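Local coordinates for protein lipoxygenase (Cyanothece sp., PDB 5EK8) that probably catalyses the addition of both atoms of molecular oxygen to polyunsaturated fatty acids at a non-heme iron, as a 9R-lipoxygenase, at residues Pro230-Asn235 with Gln577-Gly582; Asn381-Met386 with Asp468-Lys473; Leu628-Glu633 with Ile657-Ile662. All coordinates share one frame; numbering follows the deposited sequence.

Interaction 1: Pro230-Asn235 with Gln577-Gly582; sequences PNLTIN and QSDEGG
Asn231 turns its carboxamide toward helix 577-581, where ND2 donates to Ser578 O at 2.8 Å; the carbonyl oxygen lies close to the amide plane, and the N-H points at it fairly directly (157°). That oxygen also takes the helical bond from Gly582 N, and the two donors reach it from opposite faces of its plane. With CG between the backbone N and the carbonyl carbon (chi1 78°), the same amide also serves its own helix: OD1 caps Ile234 N at 3.1 Å, met from above the carbonyl plane, which makes Asn231 the N-cap of helix 232-239. ND2 gives its second bond to Thr233 OG1 at 2.9 Å, somewhat tilted from the amide plane. Leu232 lies across Asp579: Leu232 CB comes within 3.5 Å of Asp579 OD1 and Leu232 CD2 within 3.8 Å of Asp579 CB, so aliphatic carbon covers one flank of the carboxylate. Thr233 sends CG2 to 3.5 Å from Asp579 O, while its hydroxyl is held by Glu583, just beyond the second segment. Ile234 contributes mainly the backbone N-H that Asn231 caps. Tyr249 of helix 247-256 packs on Leu232 and Thr233. One buried amide thus uses both N-H groups and its oxygen, and its three bonds fix the flip and rotation of the carboxamide while tying the start of one helix to a backbone carbonyl of the other.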
# COMPACT_ATOMS: atom_id res chain seq x y z
N PRO A 230 -7.84 7.40 -24.10
CA PRO A 230 -8.89 6.40 -23.87
C PRO A 230 -8.45 5.32 -22.89
O PRO A 230 -7.25 5.17 -22.64
CB PRO A 230 -9.12 5.81 -25.27
CG PRO A 230 -7.81 5.97 -25.95
CD PRO A 230 -7.26 7.28 -25.45
N ASN A 231 -9.40 4.57 -22.35
CA ASN A 231 -9.10 3.46 -21.46
C ASN A 231 -9.52 2.16 -22.11
O ASN A 231 -9.92 2.15 -23.27
CB ASN A 231 -9.79 3.61 -20.11
CG ASN A 231 -11.26 3.23 -20.16
OD1 ASN A 231 -11.98 3.62 -21.08
ND2 ASN A 231 -11.71 2.46 -19.17
N LEU A 232 -9.45 1.06 -21.36
CA LEU A 232 -9.74 -0.25 -21.91
C LEU A 232 -11.16 -0.36 -22.47
O LEU A 232 -11.36 -0.86 -23.58
CB LEU A 232 -9.51 -1.33 -20.86
CG LEU A 232 -9.92 -2.74 -21.30
CD1 LEU A 232 -9.10 -3.17 -22.51
CD2 LEU A 232 -9.78 -3.74 -20.14
N THR A 233 -12.14 0.13 -21.71
CA THR A 233 -13.54 -0.01 -22.10
C THR A 233 -13.87 0.84 -23.33
O THR A 233 -14.62 0.41 -24.22
CB THR A 233 -14.50 0.34 -20.94
OG1 THR A 233 -14.20 1.64 -20.42
CG2 THR A 233 -14.36 -0.68 -19.83
N ILE A 234 -13.30 2.04 -23.39
CA ILE A 234 -13.47 2.89 -24.56
C ILE A 234 -12.93 2.20 -25.82
O ILE A 234 -13.62 2.12 -26.82
CB ILE A 234 -12.79 4.26 -24.38
CG1 ILE A 234 -13.54 5.09 -23.34
CG2 ILE A 234 -12.73 5.01 -25.71
CD1 ILE A 234 -12.84 6.37 -22.94
N ASN A 235 -11.70 1.69 -25.74
CA ASN A 235 -11.09 0.96 -26.85
C ASN A 235 -11.93 -0.23 -27.29
O ASN A 235 -12.21 -0.41 -28.49
CB ASN A 235 -9.69 0.48 -26.47
CG ASN A 235 -8.72 1.62 -26.18
OD1 ASN A 235 -8.88 2.72 -26.69
ND2 ASN A 235 -7.71 1.34 -25.36
N GLN A 577 -7.28 0.16 -12.31
CA GLN A 577 -8.05 1.36 -12.04
C GLN A 577 -8.52 2.04 -13.33
O GLN A 577 -9.66 2.49 -13.42
CB GLN A 577 -7.25 2.33 -11.17
CG GLN A 577 -7.20 1.96 -9.70
CD GLN A 577 -6.31 2.88 -8.88
OE1 GLN A 577 -5.11 2.99 -9.15
NE2 GLN A 577 -6.89 3.54 -7.89
N SER A 578 -7.64 2.12 -14.32
CA SER A 578 -8.04 2.70 -15.61
C SER A 578 -9.06 1.82 -16.32
O SER A 578 -10.03 2.33 -16.88
CB SER A 578 -6.83 2.91 -16.51
OG SER A 578 -6.51 4.28 -16.59
N ASP A 579 -8.83 0.51 -16.28
CA ASP A 579 -9.68 -0.44 -16.99
C ASP A 579 -11.11 -0.43 -16.48
O ASP A 579 -12.04 -0.72 -17.22
CB ASP A 579 -9.11 -1.85 -16.87
CG ASP A 579 -7.72 -1.97 -17.46
OD1 ASP A 579 -7.27 -1.01 -18.13
OD2 ASP A 579 -7.07 -3.02 -17.26
N GLU A 580 -11.28 -0.09 -15.21
CA GLU A 580 -12.61 -0.10 -14.61
C GLU A 580 -13.23 1.29 -14.57
O GLU A 580 -14.43 1.44 -14.75
CB GLU A 580 -12.56 -0.70 -13.20
CG GLU A 580 -13.63 -1.75 -12.96
CD GLU A 580 -13.39 -3.02 -13.76
OE1 GLU A 580 -12.24 -3.51 -13.77
OE2 GLU A 580 -14.36 -3.52 -14.38
N GLY A 581 -12.41 2.30 -14.32
CA GLY A 581 -12.93 3.63 -14.06
C GLY A 581 -12.40 4.75 -14.92
O GLY A 581 -12.65 5.92 -14.62
N GLY A 582 -11.69 4.41 -15.99
CA GLY A 582 -11.15 5.41 -16.89
C GLY A 582 -12.21 6.10 -17.74
O GLY A 582 -12.03 7.24 -18.17

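Interaction 2: Asn381-Met386 with Asp468-Lys473; sequences NPIRLM and DAFFAK
The Phe470 ring carries Met386 CB over one face, 4.0 Å from the ring centroid in a CH-pi contact, and meets Pro382 O at its edge, near the ring plane, 3.2 Å from CZ. Met386 SD approaches the same ring obliquely, 3.7 Å from CD1, and passes on to Phe471, with CE2 at 4.2 Å, so one sulfur makes Met-aromatic contacts with both rings. The thioether reaches this far because its chain is extended from CG onward, with CG anti to the backbone N (chi1 165°). Here helix 383-391, with the residues leading into it, packs on the last turn of helix 451-473 in the largely helical catalytic domain of the lipoxygenase fold. An alanine at Phe470 would remove the surface on which Met386 CB and SD rest, and is likely to leave a gap beside Pro382 and the methionine side chain free to shift. Ile383 CD1 comes obliquely to both rings, 3.5 Å from Phe471 CZ and 4.0 Å from Phe470 CE1. Its backbone N-H is capped by Asn381 OD1, in the carbonyl plane and on a lone pair (171° at the hydrogen). Helix 549-574 covers Met386 and Phe471 through Ile563 and Leu555, and Ile478 of helix 475-480 lies against Ile383.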
# COMPACT_ATOMS: atom_id res chain seq x y z
N ASN A 381 19.13 -10.56 10.34
CA ASN A 381 18.35 -11.72 9.91
C ASN A 381 18.03 -11.69 8.41
O ASN A 381 17.41 -10.74 7.92
CB ASN A 381 17.07 -11.83 10.73
CG ASN A 381 16.46 -13.21 10.68
OD1 ASN A 381 16.17 -13.74 9.60
ND2 ASN A 381 16.26 -13.82 11.85
N PRO A 382 18.44 -12.74 7.68
CA PRO A 382 18.26 -12.91 6.24
C PRO A 382 16.84 -12.61 5.75
O PRO A 382 16.68 -12.21 4.60
CB PRO A 382 18.59 -14.39 6.01
CG PRO A 382 18.99 -14.95 7.34
CD PRO A 382 19.28 -13.80 8.25
N ILE A 383 15.84 -12.80 6.61
CA ILE A 383 14.46 -12.52 6.24
C ILE A 383 14.29 -11.05 5.81
O ILE A 383 13.44 -10.73 4.97
CB ILE A 383 13.50 -12.85 7.40
CG1 ILE A 383 13.46 -14.37 7.61
CG2 ILE A 383 12.09 -12.36 7.12
CD1 ILE A 383 12.95 -15.12 6.41
N ARG A 384 15.12 -10.18 6.37
CA ARG A 384 15.20 -8.79 5.91
C ARG A 384 15.37 -8.72 4.40
O ARG A 384 14.57 -8.09 3.69
CB ARG A 384 16.36 -8.07 6.59
CG ARG A 384 16.73 -6.75 5.92
CD ARG A 384 18.22 -6.51 5.98
NE ARG A 384 18.53 -5.08 5.94
CZ ARG A 384 19.71 -4.57 6.29
NH1 ARG A 384 19.90 -3.26 6.23
NH2 ARG A 384 20.69 -5.37 6.69
N LEU A 385 16.42 -9.39 3.91
CA LEU A 385 16.74 -9.45 2.49
C LEU A 385 15.56 -9.93 1.66
O LEU A 385 15.47 -9.65 0.46
CB LEU A 385 17.95 -10.36 2.26
CG LEU A 385 19.33 -9.71 2.13
CD1 LEU A 385 19.54 -8.64 3.19
CD2 LEU A 385 20.41 -10.77 2.22
N MET A 386 14.66 -10.66 2.30
CA MET A 386 13.51 -11.22 1.62
C MET A 386 12.30 -10.29 1.66
O MET A 386 11.52 -10.24 0.70
CB MET A 386 13.16 -12.57 2.24
CG MET A 386 11.80 -13.10 1.87
SD MET A 386 11.53 -14.72 2.60
CE MET A 386 9.88 -15.05 2.02
N ASP A 468 9.89 -21.52 0.86
CA ASP A 468 10.48 -22.77 1.31
C ASP A 468 11.97 -22.82 0.99
O ASP A 468 12.81 -23.09 1.86
CB ASP A 468 9.77 -23.97 0.67
CG ASP A 468 8.46 -24.31 1.35
OD1 ASP A 468 8.34 -24.07 2.57
OD2 ASP A 468 7.55 -24.82 0.67
N ALA A 469 12.30 -22.52 -0.27
CA ALA A 469 13.69 -22.53 -0.72
C ALA A 469 14.56 -21.58 0.09
O ALA A 469 15.61 -21.97 0.62
CB ALA A 469 13.76 -22.18 -2.19
N PHE A 470 14.12 -20.33 0.20
CA PHE A 470 14.86 -19.30 0.91
C PHE A 470 15.11 -19.70 2.35
O PHE A 470 16.25 -19.63 2.84
CB PHE A 470 14.10 -17.97 0.87
CG PHE A 470 14.85 -16.81 1.46
CD1 PHE A 470 14.76 -16.52 2.82
CD2 PHE A 470 15.65 -16.01 0.66
CE1 PHE A 470 15.45 -15.46 3.36
CE2 PHE A 470 16.34 -14.94 1.20
CZ PHE A 470 16.24 -14.66 2.55
N PHE A 471 14.05 -20.12 3.04
CA PHE A 471 14.16 -20.55 4.43
C PHE A 471 15.15 -21.69 4.57
O PHE A 471 15.92 -21.73 5.53
CB PHE A 471 12.79 -20.97 4.97
CG PHE A 471 12.02 -19.84 5.60
CD1 PHE A 471 11.83 -19.80 6.97
CD2 PHE A 471 11.50 -18.82 4.83
CE1 PHE A 471 11.13 -18.77 7.56
CE2 PHE A 471 10.80 -17.78 5.41
CZ PHE A 471 10.61 -17.76 6.78
N ALA A 472 15.13 -22.62 3.62
CA ALA A 472 16.06 -23.74 3.65
C ALA A 472 17.50 -23.26 3.52
O ALA A 472 18.37 -23.68 4.29
CB ALA A 472 15.73 -24.73 2.54
N LYS A 473 17.74 -22.37 2.57
CA LYS A 473 19.10 -21.88 2.29
C LYS A 473 19.72 -21.13 3.46
O LYS A 473 20.89 -21.36 3.80
CB LYS A 473 19.08 -20.98 1.04
CG LYS A 473 20.37 -20.20 0.84
CD LYS A 473 20.32 -19.33 -0.41
CE LYS A 473 20.30 -20.18 -1.67
NZ LYS A 473 20.39 -19.34 -2.90

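Interaction 3: Leu628-Glu633 with Ile657-Ile662; sequences LLVKNE and IDIGNI
Ile662, Leu628 and Val630 give the largest surfaces to this meeting of two loops; Leu628 and Val630 set side chains largely against backbone, while Ile662 offers its carbonyl O and CG2. Ile662 O receives Leu629 N at 3.0 Å in a nearly linear bond (167°), with the donor almost on the line of the C=O bond. Leu628 CA lies 3.5 Å from the same oxygen in a weaker C-H...O contact, so two successive residues of 628-633 converge on one carbonyl. Beside this bond, Ile662 CG2 and Leu629 CD1 touch at 3.7 Å, the two side chains crossing at a slant. Leu628 lays its isobutyl group alongside the short 3-10 turn 659-661: CD2 is close to Gly660 O and 3.7 Å from Asn661 C. Glu633 OE2, from the far end of the same segment, takes the backbone N-H of Leu628 at 2.7 Å, met from above the carboxylate plane; the bond closes 628-633 back on itself. The torsion that sets Val630 CG1 anti to the backbone N (chi1 179°) leaves CG2 as the branch that meets the turn, 3.4 Å from Ile659 O and 3.9 Å from Ile659 CG1. Arg642 of helix 639-647 bonds to the carbonyls of Leu629 and Val630, and Leu645 of that helix packs on Leu629 and Ile659. An Asx turn, in which Asp658 OD1 accepts Gly660 N, opens the 3-10 turn. From it the chain runs to the lipoxygenase C-terminus, where Ile668 is an iron ligand, and the side chain of Ile662 lies about 9 Å from that of His570, another ligand.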
# COMPACT_ATOMS: atom_id res chain seq x y z
N LEU A 628 9.19 -3.38 -10.84
CA LEU A 628 8.61 -4.64 -11.29
C LEU A 628 9.56 -5.79 -10.98
O LEU A 628 10.78 -5.65 -11.06
CB LEU A 628 8.31 -4.60 -12.79
CG LEU A 628 7.44 -3.43 -13.27
CD1 LEU A 628 8.08 -2.74 -14.46
CD2 LEU A 628 6.03 -3.89 -13.60
N LEU A 629 8.98 -6.94 -10.61
CA LEU A 629 9.76 -8.11 -10.21
C LEU A 629 10.76 -8.55 -11.28
O LEU A 629 11.94 -8.73 -10.99
CB LEU A 629 8.82 -9.27 -9.87
CG LEU A 629 8.04 -9.18 -8.56
CD1 LEU A 629 7.16 -10.41 -8.40
CD2 LEU A 629 8.98 -9.03 -7.37
N VAL A 630 10.28 -8.72 -12.50
CA VAL A 630 11.14 -9.18 -13.60
C VAL A 630 12.20 -8.14 -13.93
O VAL A 630 13.39 -8.46 -13.98
CB VAL A 630 10.33 -9.50 -14.87
CG1 VAL A 630 11.26 -9.95 -15.99
CG2 VAL A 630 9.28 -10.56 -14.59
N LYS A 631 11.77 -6.90 -14.16
CA LYS A 631 12.69 -5.83 -14.52
C LYS A 631 13.72 -5.58 -13.43
O LYS A 631 14.88 -5.25 -13.73
CB LYS A 631 11.91 -4.54 -14.81
CG LYS A 631 12.72 -3.48 -15.55
CD LYS A 631 11.85 -2.31 -15.98
CE LYS A 631 12.60 -1.34 -16.88
NZ LYS A 631 13.80 -0.76 -16.21
N ASN A 632 13.31 -5.74 -12.18
CA ASN A 632 14.17 -5.58 -11.01
C ASN A 632 15.04 -4.32 -11.06
O ASN A 632 16.24 -4.38 -10.81
CB ASN A 632 15.07 -6.81 -10.84
CG ASN A 632 15.70 -6.90 -9.46
OD1 ASN A 632 15.22 -6.29 -8.50
ND2 ASN A 632 16.79 -7.65 -9.35
N GLU A 633 14.42 -3.18 -11.35
CA GLU A 633 15.15 -1.94 -11.57
C GLU A 633 15.96 -1.45 -10.36
O GLU A 633 16.72 -0.50 -10.47
CB GLU A 633 14.19 -0.84 -12.03
CG GLU A 633 12.84 -0.84 -11.33
CD GLU A 633 11.75 -1.52 -12.14
OE1 GLU A 633 11.06 -0.82 -12.92
OE2 GLU A 633 11.57 -2.74 -11.99
N ILE A 657 -1.70 -12.92 -18.88
CA ILE A 657 -0.93 -12.11 -17.94
C ILE A 657 0.57 -12.11 -18.26
O ILE A 657 1.16 -13.16 -18.54
CB ILE A 657 -1.14 -12.60 -16.49
CG1 ILE A 657 -2.62 -12.45 -16.11
CG2 ILE A 657 -0.25 -11.82 -15.53
CD1 ILE A 657 -3.10 -13.50 -15.13
N ASP A 658 1.16 -10.93 -18.25
CA ASP A 658 2.60 -10.79 -18.38
C ASP A 658 3.24 -10.66 -16.99
O ASP A 658 2.98 -9.71 -16.26
CB ASP A 658 2.95 -9.57 -19.24
CG ASP A 658 4.38 -9.60 -19.77
OD1 ASP A 658 5.22 -10.32 -19.18
OD2 ASP A 658 4.65 -8.91 -20.78
N ILE A 659 4.07 -11.64 -16.63
CA ILE A 659 4.76 -11.62 -15.34
C ILE A 659 5.63 -10.38 -15.20
O ILE A 659 6.00 -10.00 -14.09
CB ILE A 659 5.63 -12.88 -15.16
CG1 ILE A 659 6.70 -12.95 -16.24
CG2 ILE A 659 4.77 -14.12 -15.20
CD1 ILE A 659 7.64 -14.13 -16.09
N GLY A 660 5.95 -9.76 -16.33
CA GLY A 660 6.75 -8.54 -16.34
C GLY A 660 5.95 -7.33 -15.90
O GLY A 660 6.51 -6.27 -15.66
N ASN A 661 4.63 -7.50 -15.79
CA ASN A 661 3.76 -6.42 -15.33
C ASN A 661 3.44 -6.53 -13.84
O ASN A 661 2.66 -5.74 -13.30
CB ASN A 661 2.47 -6.40 -16.14
CG ASN A 661 2.60 -5.61 -17.43
OD1 ASN A 661 3.31 -4.60 -17.49
ND2 ASN A 661 1.93 -6.07 -18.48
N ILE A 662 4.05 -7.51 -13.18
CA ILE A 662 3.87 -7.69 -11.74
C ILE A 662 4.81 -6.79 -10.96
O ILE A 662 6.03 -6.93 -11.04
CB ILE A 662 4.10 -9.15 -11.33
CG1 ILE A 662 3.11 -10.07 -12.05
CG2 ILE A 662 3.97 -9.31 -9.83
CD1 ILE A 662 3.33 -11.54 -11.80

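Overall arrangement
Interaction 2 is the fully buried contact; interactions 1 and 3 are only partly buried but lie closer to the iron. Their chemistry follows suit: 381-386 with 468-473 is aromatic, aliphatic and sulfur packing without a hydrogen bond between the segments, whereas interactions 1 and 3 each have one, from a side-chain amide in the first and a backbone N-H in the last. Nothing touches directly between them, and the centres of interactions 1 and 2 lie about 39 Å apart, with interaction 3 nearer to each. Neighbouring helices link them: helix 451-473 supplies half of interaction 2 and packs on Leu629 and Ile657, while helix 608-623 borders Ser578 and leads toward 628-633.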